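Local coordinates for protein D-alanyl-lipoteichoic acid synthetase (Streptococcus pneumoniae, PDB 3BMA) that probably takes part in adding D-alanine to lipoteichoic acid during cell wall biogenesis, as a membrane-associated member of the DltD family, at residues Glu14-Phe26 against Glu65-Gln78. The protein carries 1 engineered substitution. Sequence-based numbering, arbitrary orientation.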
loop_
_atom_site.group_PDB
_atom_site.type_symbol
_atom_site.label_atom_id
_atom_site.label_comp_id
_atom_site.label_asym_id
_atom_site.label_seq_id
_atom_site.Cartn_x
_atom_site.Cartn_y
_atom_site.Cartn_z
ATOM N N GLU C 14 -27.717 -26.224 -0.475
ATOM C CA GLU C 14 -26.546 -27.008 -0.857
ATOM C C GLU C 14 -26.878 -28.186 -1.758
ATOM O O GLU C 14 -26.096 -28.522 -2.645
ATOM C CB GLU C 14 -25.811 -27.488 0.385
ATOM C CG GLU C 14 -25.169 -26.359 1.147
ATOM C CD GLU C 14 -24.824 -26.738 2.559
ATOM O OE1 GLU C 14 -24.616 -27.940 2.827
ATOM O OE2 GLU C 14 -24.757 -25.826 3.400
ATOM N N LYS C 15 -28.033 -28.804 -1.524
ATOM C CA LYS C 15 -28.506 -29.910 -2.351
ATOM C C LYS C 15 -28.831 -29.447 -3.765
ATOM O O LYS C 15 -28.558 -30.163 -4.732
ATOM C CB LYS C 15 -29.723 -30.587 -1.714
ATOM C CG LYS C 15 -29.379 -31.456 -0.515
ATOM C CD LYS C 15 -30.575 -32.265 -0.044
ATOM C CE LYS C 15 -30.137 -33.378 0.900
ATOM N NZ LYS C 15 -31.294 -34.106 1.483
ATOM N N ARG C 16 -29.394 -28.244 -3.876
ATOM C CA ARG C 16 -29.733 -27.655 -5.174
ATOM C C ARG C 16 -28.490 -27.240 -5.964
ATOM O O ARG C 16 -28.455 -27.382 -7.187
ATOM C CB ARG C 16 -30.686 -26.472 -4.997
ATOM C CG ARG C 16 -32.019 -26.874 -4.400
ATOM C CD ARG C 16 -32.964 -25.707 -4.240
ATOM N NE ARG C 16 -33.758 -25.873 -3.026
ATOM C CZ ARG C 16 -33.610 -25.142 -1.924
ATOM N NH1 ARG C 16 -32.720 -24.160 -1.883
ATOM N NH2 ARG C 16 -34.376 -25.376 -0.866
ATOM N N SER C 17 -27.478 -26.746 -5.254
ATOM C CA SER C 17 -26.198 -26.363 -5.854
ATOM C C SER C 17 -25.417 -27.578 -6.341
ATOM O O SER C 17 -24.748 -27.521 -7.373
ATOM C CB SER C 17 -25.346 -25.592 -4.845
ATOM O OG SER C 17 -26.037 -24.455 -4.366
ATOM N N ALA C 18 -25.521 -28.672 -5.586
ATOM C CA ALA C 18 -24.799 -29.913 -5.860
ATOM C C ALA C 18 -25.164 -30.549 -7.192
ATOM O O ALA C 18 -24.322 -31.175 -7.832
ATOM C CB ALA C 18 -25.023 -30.898 -4.737
ATOM N N VAL C 19 -26.417 -30.375 -7.603
ATOM C CA VAL C 19 -26.937 -31.005 -8.817
ATOM C C VAL C 19 -27.351 -30.001 -9.901
ATOM O O VAL C 19 -27.907 -30.395 -10.930
ATOM C CB VAL C 19 -28.123 -31.954 -8.499
ATOM C CG1 VAL C 19 -27.695 -33.037 -7.524
ATOM C CG2 VAL C 19 -29.301 -31.177 -7.940
ATOM N N ALA C 20 -27.074 -28.715 -9.669
ATOM C CA ALA C 20 -27.453 -27.643 -10.603
ATOM C C ALA C 20 -26.737 -27.732 -11.946
ATOM O O ALA C 20 -27.333 -27.448 -12.988
ATOM C CB ALA C 20 -27.215 -26.273 -9.981
ATOM N N THR C 21 -25.468 -28.144 -11.905
ATOM C CA THR C 21 -24.578 -28.197 -13.076
ATOM C C THR C 21 -24.705 -26.970 -13.988
ATOM O O THR C 21 -24.935 -27.092 -15.195
ATOM C CB THR C 21 -24.719 -29.524 -13.889
ATOM O OG1 THR C 21 -26.088 -29.740 -14.256
ATOM C CG2 THR C 21 -24.214 -30.714 -13.080
ATOM N N THR C 22 -24.597 -25.791 -13.384
ATOM C CA THR C 22 -24.571 -24.538 -14.126
ATOM C C THR C 22 -23.137 -24.040 -14.142
ATOM O O THR C 22 -22.253 -24.665 -13.548
ATOM C CB THR C 22 -25.501 -23.459 -13.506
ATOM O OG1 THR C 22 -25.248 -23.341 -12.099
ATOM C CG2 THR C 22 -26.969 -23.803 -13.740
ATOM N N ILE C 23 -22.912 -22.924 -14.829
ATOM C CA ILE C 23 -21.604 -22.277 -14.859
ATOM C C ILE C 23 -21.294 -21.740 -13.464
ATOM O O ILE C 23 -20.170 -21.881 -12.979
ATOM C CB ILE C 23 -21.550 -21.158 -15.933
ATOM C CG1 ILE C 23 -21.759 -21.754 -17.328
ATOM C CG2 ILE C 23 -20.219 -20.423 -15.890
ATOM C CD1 ILE C 23 -22.239 -20.764 -18.364
ATOM N N ASP C 24 -22.318 -21.180 -12.816
ATOM C CA ASP C 24 -22.217 -20.627 -11.463
ATOM C C ASP C 24 -21.810 -21.643 -10.397
ATOM O O ASP C 24 -20.918 -21.368 -9.603
ATOM C CB ASP C 24 -23.525 -19.937 -11.058
ATOM C CG ASP C 24 -23.670 -18.539 -11.655
ATOM O OD1 ASP C 24 -24.625 -17.833 -11.262
ATOM O OD2 ASP C 24 -22.841 -18.140 -12.504
ATOM N N SER C 25 -22.441 -22.817 -10.395
ATOM C CA SER C 25 -22.123 -23.865 -9.416
ATOM C C SER C 25 -20.671 -24.335 -9.524
ATOM O O SER C 25 -20.083 -24.787 -8.542
ATOM C CB SER C 25 -23.091 -25.053 -9.536
ATOM O OG SER C 25 -22.916 -25.756 -10.754
ATOM N N PHE C 26 -20.099 -24.200 -10.719
ATOM C CA PHE C 26 -18.709 -24.547 -10.962
ATOM C C PHE C 26 -17.710 -23.416 -10.673
ATOM O O PHE C 26 -16.770 -23.620 -9.903
ATOM C CB PHE C 26 -18.523 -25.067 -12.393
ATOM C CG PHE C 26 -17.132 -25.553 -12.683
ATOM C CD1 PHE C 26 -16.738 -26.827 -12.300
ATOM C CD2 PHE C 26 -16.210 -24.735 -13.334
ATOM C CE1 PHE C 26 -15.452 -27.277 -12.558
ATOM C CE2 PHE C 26 -14.919 -25.179 -13.592
ATOM C CZ PHE C 26 -14.543 -26.456 -13.205
ATOM N N GLU C 65 -29.525 -39.959 -3.042
ATOM C CA GLU C 65 -30.661 -39.292 -2.410
ATOM C C GLU C 65 -31.752 -40.259 -1.940
ATOM O O GLU C 65 -32.188 -40.184 -0.785
ATOM C CB GLU C 65 -31.244 -38.215 -3.337
ATOM C CG GLU C 65 -32.340 -37.347 -2.708
ATOM C CD GLU C 65 -31.917 -36.699 -1.394
ATOM O OE1 GLU C 65 -32.680 -36.816 -0.413
ATOM O OE2 GLU C 65 -30.829 -36.081 -1.339
ATOM N N LYS C 66 -32.192 -41.148 -2.835
ATOM C CA LYS C 66 -33.204 -42.159 -2.507
ATOM C C LYS C 66 -32.720 -43.070 -1.383
ATOM O O LYS C 66 -33.433 -43.287 -0.401
ATOM C CB LYS C 66 -33.610 -42.960 -3.763
ATOM C CG LYS C 66 -34.223 -44.373 -3.552
ATOM C CD LYS C 66 -35.502 -44.421 -2.687
ATOM C CE LYS C 66 -36.722 -43.847 -3.375
ATOM N NZ LYS C 66 -37.294 -44.810 -4.349
ATOM N N TYR C 67 -31.492 -43.563 -1.512
ATOM C CA TYR C 67 -30.974 -44.561 -0.582
ATOM C C TYR C 67 -30.252 -43.972 0.635
ATOM O O TYR C 67 -29.655 -44.718 1.419
ATOM C CB TYR C 67 -30.122 -45.592 -1.333
ATOM C CG TYR C 67 -30.894 -46.262 -2.453
ATOM C CD1 TYR C 67 -31.959 -47.119 -2.173
ATOM C CD2 TYR C 67 -30.580 -46.020 -3.787
ATOM C CE1 TYR C 67 -32.683 -47.725 -3.193
ATOM C CE2 TYR C 67 -31.297 -46.622 -4.817
ATOM C CZ TYR C 67 -32.347 -47.473 -4.511
ATOM O OH TYR C 67 -33.058 -48.072 -5.524
ATOM N N ASN C 68 -30.340 -42.645 0.784
ATOM C CA ASN C 68 -29.845 -41.899 1.953
ATOM C C ASN C 68 -28.414 -42.280 2.348
ATOM O O ASN C 68 -28.144 -42.694 3.482
ATOM C CB ASN C 68 -30.826 -42.031 3.137
ATOM C CG ASN C 68 -30.551 -41.029 4.260
ATOM O OD1 ASN C 68 -29.898 -40.002 4.058
ATOM N ND2 ASN C 68 -31.051 -41.334 5.454
ATOM N N ARG C 69 -27.504 -42.148 1.388
ATOM C CA ARG C 69 -26.120 -42.583 1.567
ATOM C C ARG C 69 -25.340 -41.682 2.523
ATOM O O ARG C 69 -25.805 -40.601 2.886
ATOM C CB ARG C 69 -25.420 -42.696 0.209
ATOM C CG ARG C 69 -26.029 -43.765 -0.682
ATOM C CD ARG C 69 -25.207 -44.009 -1.920
ATOM N NE ARG C 69 -25.598 -45.256 -2.573
ATOM C CZ ARG C 69 -25.082 -45.704 -3.715
ATOM N NH1 ARG C 69 -24.148 -45.012 -4.346
ATOM N NH2 ARG C 69 -25.502 -46.850 -4.223
ATOM N N SER C 70 -24.155 -42.134 2.927
ATOM C CA SER C 70 -23.294 -41.374 3.839
ATOM C C SER C 70 -22.598 -40.181 3.165
ATOM O O SER C 70 -21.762 -39.510 3.779
ATOM C CB SER C 70 -22.265 -42.300 4.501
ATOM O OG SER C 70 -21.517 -43.020 3.534
ATOM N N TYR C 71 -22.951 -39.927 1.906
ATOM C CA TYR C 71 -22.400 -38.824 1.127
ATOM C C TYR C 71 -23.389 -38.345 0.064
ATOM O O TYR C 71 -24.317 -39.070 -0.301
ATOM C CB TYR C 71 -21.071 -39.230 0.469
ATOM C CG TYR C 71 -21.184 -40.312 -0.584
ATOM C CD1 TYR C 71 -21.030 -41.657 -0.248
ATOM C CD2 TYR C 71 -21.427 -39.991 -1.923
ATOM C CE1 TYR C 71 -21.133 -42.656 -1.213
ATOM C CE2 TYR C 71 -21.542 -40.982 -2.891
ATOM C CZ TYR C 71 -21.387 -42.311 -2.530
ATOM O OH TYR C 71 -21.492 -43.292 -3.489
ATOM N N ARG C 72 -23.178 -37.120 -0.416
ATOM C CA ARG C 72 -23.844 -36.601 -1.606
ATOM C C ARG C 72 -22.776 -36.114 -2.582
ATOM O O ARG C 72 -21.787 -35.524 -2.158
ATOM C CB ARG C 72 -24.778 -35.442 -1.261
ATOM C CG ARG C 72 -25.969 -35.793 -0.379
ATOM C CD ARG C 72 -26.907 -36.801 -1.040
ATOM N NE ARG C 72 -28.074 -37.102 -0.208
ATOM C CZ ARG C 72 -28.091 -37.971 0.801
ATOM N NH1 ARG C 72 -26.998 -38.651 1.131
ATOM N NH2 ARG C 72 -29.210 -38.165 1.485
ATOM N N PRO C 73 -22.948 -36.386 -3.888
ATOM C CA PRO C 73 -22.039 -35.798 -4.873
ATOM C C PRO C 73 -22.270 -34.296 -5.047
ATOM O O PRO C 73 -23.418 -33.853 -5.075
ATOM C CB PRO C 73 -22.396 -36.533 -6.175
ATOM C CG PRO C 73 -23.244 -37.703 -5.766
ATOM C CD PRO C 73 -23.942 -37.271 -4.520
ATOM N N TYR C 74 -21.184 -33.526 -5.115
ATOM C CA TYR C 74 -21.243 -32.153 -5.610
ATOM C C TYR C 74 -20.664 -32.165 -7.015
ATOM O O TYR C 74 -19.455 -32.287 -7.195
ATOM C CB TYR C 74 -20.475 -31.163 -4.718
ATOM C CG TYR C 74 -20.866 -29.715 -4.984
ATOM C CD1 TYR C 74 -21.755 -29.050 -4.144
ATOM C CD2 TYR C 74 -20.367 -29.021 -6.091
ATOM C CE1 TYR C 74 -22.133 -27.732 -4.395
ATOM C CE2 TYR C 74 -20.742 -27.703 -6.353
ATOM C CZ TYR C 74 -21.623 -27.066 -5.500
ATOM O OH TYR C 74 -21.989 -25.762 -5.752
ATOM N N LEU C 75 -21.538 -32.034 -8.004
ATOM C CA LEU C 75 -21.148 -32.189 -9.398
ATOM C C LEU C 75 -20.438 -30.944 -9.919
ATOM O O LEU C 75 -21.039 -29.877 -10.060
ATOM C CB LEU C 75 -22.361 -32.554 -10.261
ATOM C CG LEU C 75 -23.260 -33.687 -9.738
ATOM C CD1 LEU C 75 -24.589 -33.699 -10.476
ATOM C CD2 LEU C 75 -22.578 -35.050 -9.805
ATOM N N LEU C 76 -19.144 -31.098 -10.182
ATOM C CA LEU C 76 -18.297 -29.999 -10.610
ATOM C C LEU C 76 -17.824 -30.181 -12.042
ATOM O O LEU C 76 -16.796 -30.811 -12.297
ATOM C CB LEU C 76 -17.099 -29.856 -9.670
ATOM C CG LEU C 76 -17.396 -29.365 -8.255
ATOM C CD1 LEU C 76 -16.320 -29.832 -7.296
ATOM C CD2 LEU C 76 -17.535 -27.848 -8.222
ATOM N N GLY C 77 -18.578 -29.619 -12.980
ATOM C CA GLY C 77 -18.187 -29.650 -14.378
ATOM C C GLY C 77 -19.236 -29.163 -15.352
ATOM O O GLY C 77 -20.436 -29.207 -15.072
ATOM N N GLN C 78 -18.760 -28.692 -16.501
ATOM C CA GLN C 78 -19.605 -28.297 -17.621
ATOM C C GLN C 78 -18.913 -28.684 -18.929
ATOM O O GLN C 78 -17.774 -29.151 -18.914
ATOM C CB GLN C 78 -19.865 -26.788 -17.585
ATOM C CG GLN C 78 -20.955 -26.318 -16.636
ATOM C CD GLN C 78 -22.333 -26.715 -17.110
ATOM O OE1 GLN C 78 -22.925 -26.052 -17.959
ATOM N NE2 GLN C 78 -22.851 -27.806 -16.566
HETATM O O HOH W 1 -23.562 -28.438 -9.621
HETATM O O HOH W 2 -20.685 -27.689 -11.876
#
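Strand 72-76, an outermost strand of the five-stranded parallel sheet, consistent with the SGNH-hydrolase clan, is bordered on the side away from strand 43-47 by the end of helix 11-18 and the turn after it. A18 and L75 make the backbone link: L75 N donates to A18 O at 2.9 Å, nearly straight (164°) and in the carbonyl plane. Next to it, A18 CA sits over one face of the Y74 ring, a CH-pi contact 3.9 Å from the centroid. Y74 has CG anti to its own N (chi1 -163°), which lays the ring along the helix end; helix 29-36 also packs against it. Water 1 lies within bonding distance of S17 O, L75 O and S25 OG and accepts from T21 N, while water 2 ties S25 OG to L75 O and G77 N. The F26 ring turns its edge to the backbone of L76, CD1 lying 3.5 Å from L76 C. At the other end K15 reaches out extended and its NZ makes a weak 3.5 Å salt bridge to E65 OE2, which R72 NE grips more firmly at 3.1 Å. L75 N is thus met by a carbonyl, L75 O and G77 N by water, and the shared carboxylate probably eases the nearness of K15 and R72.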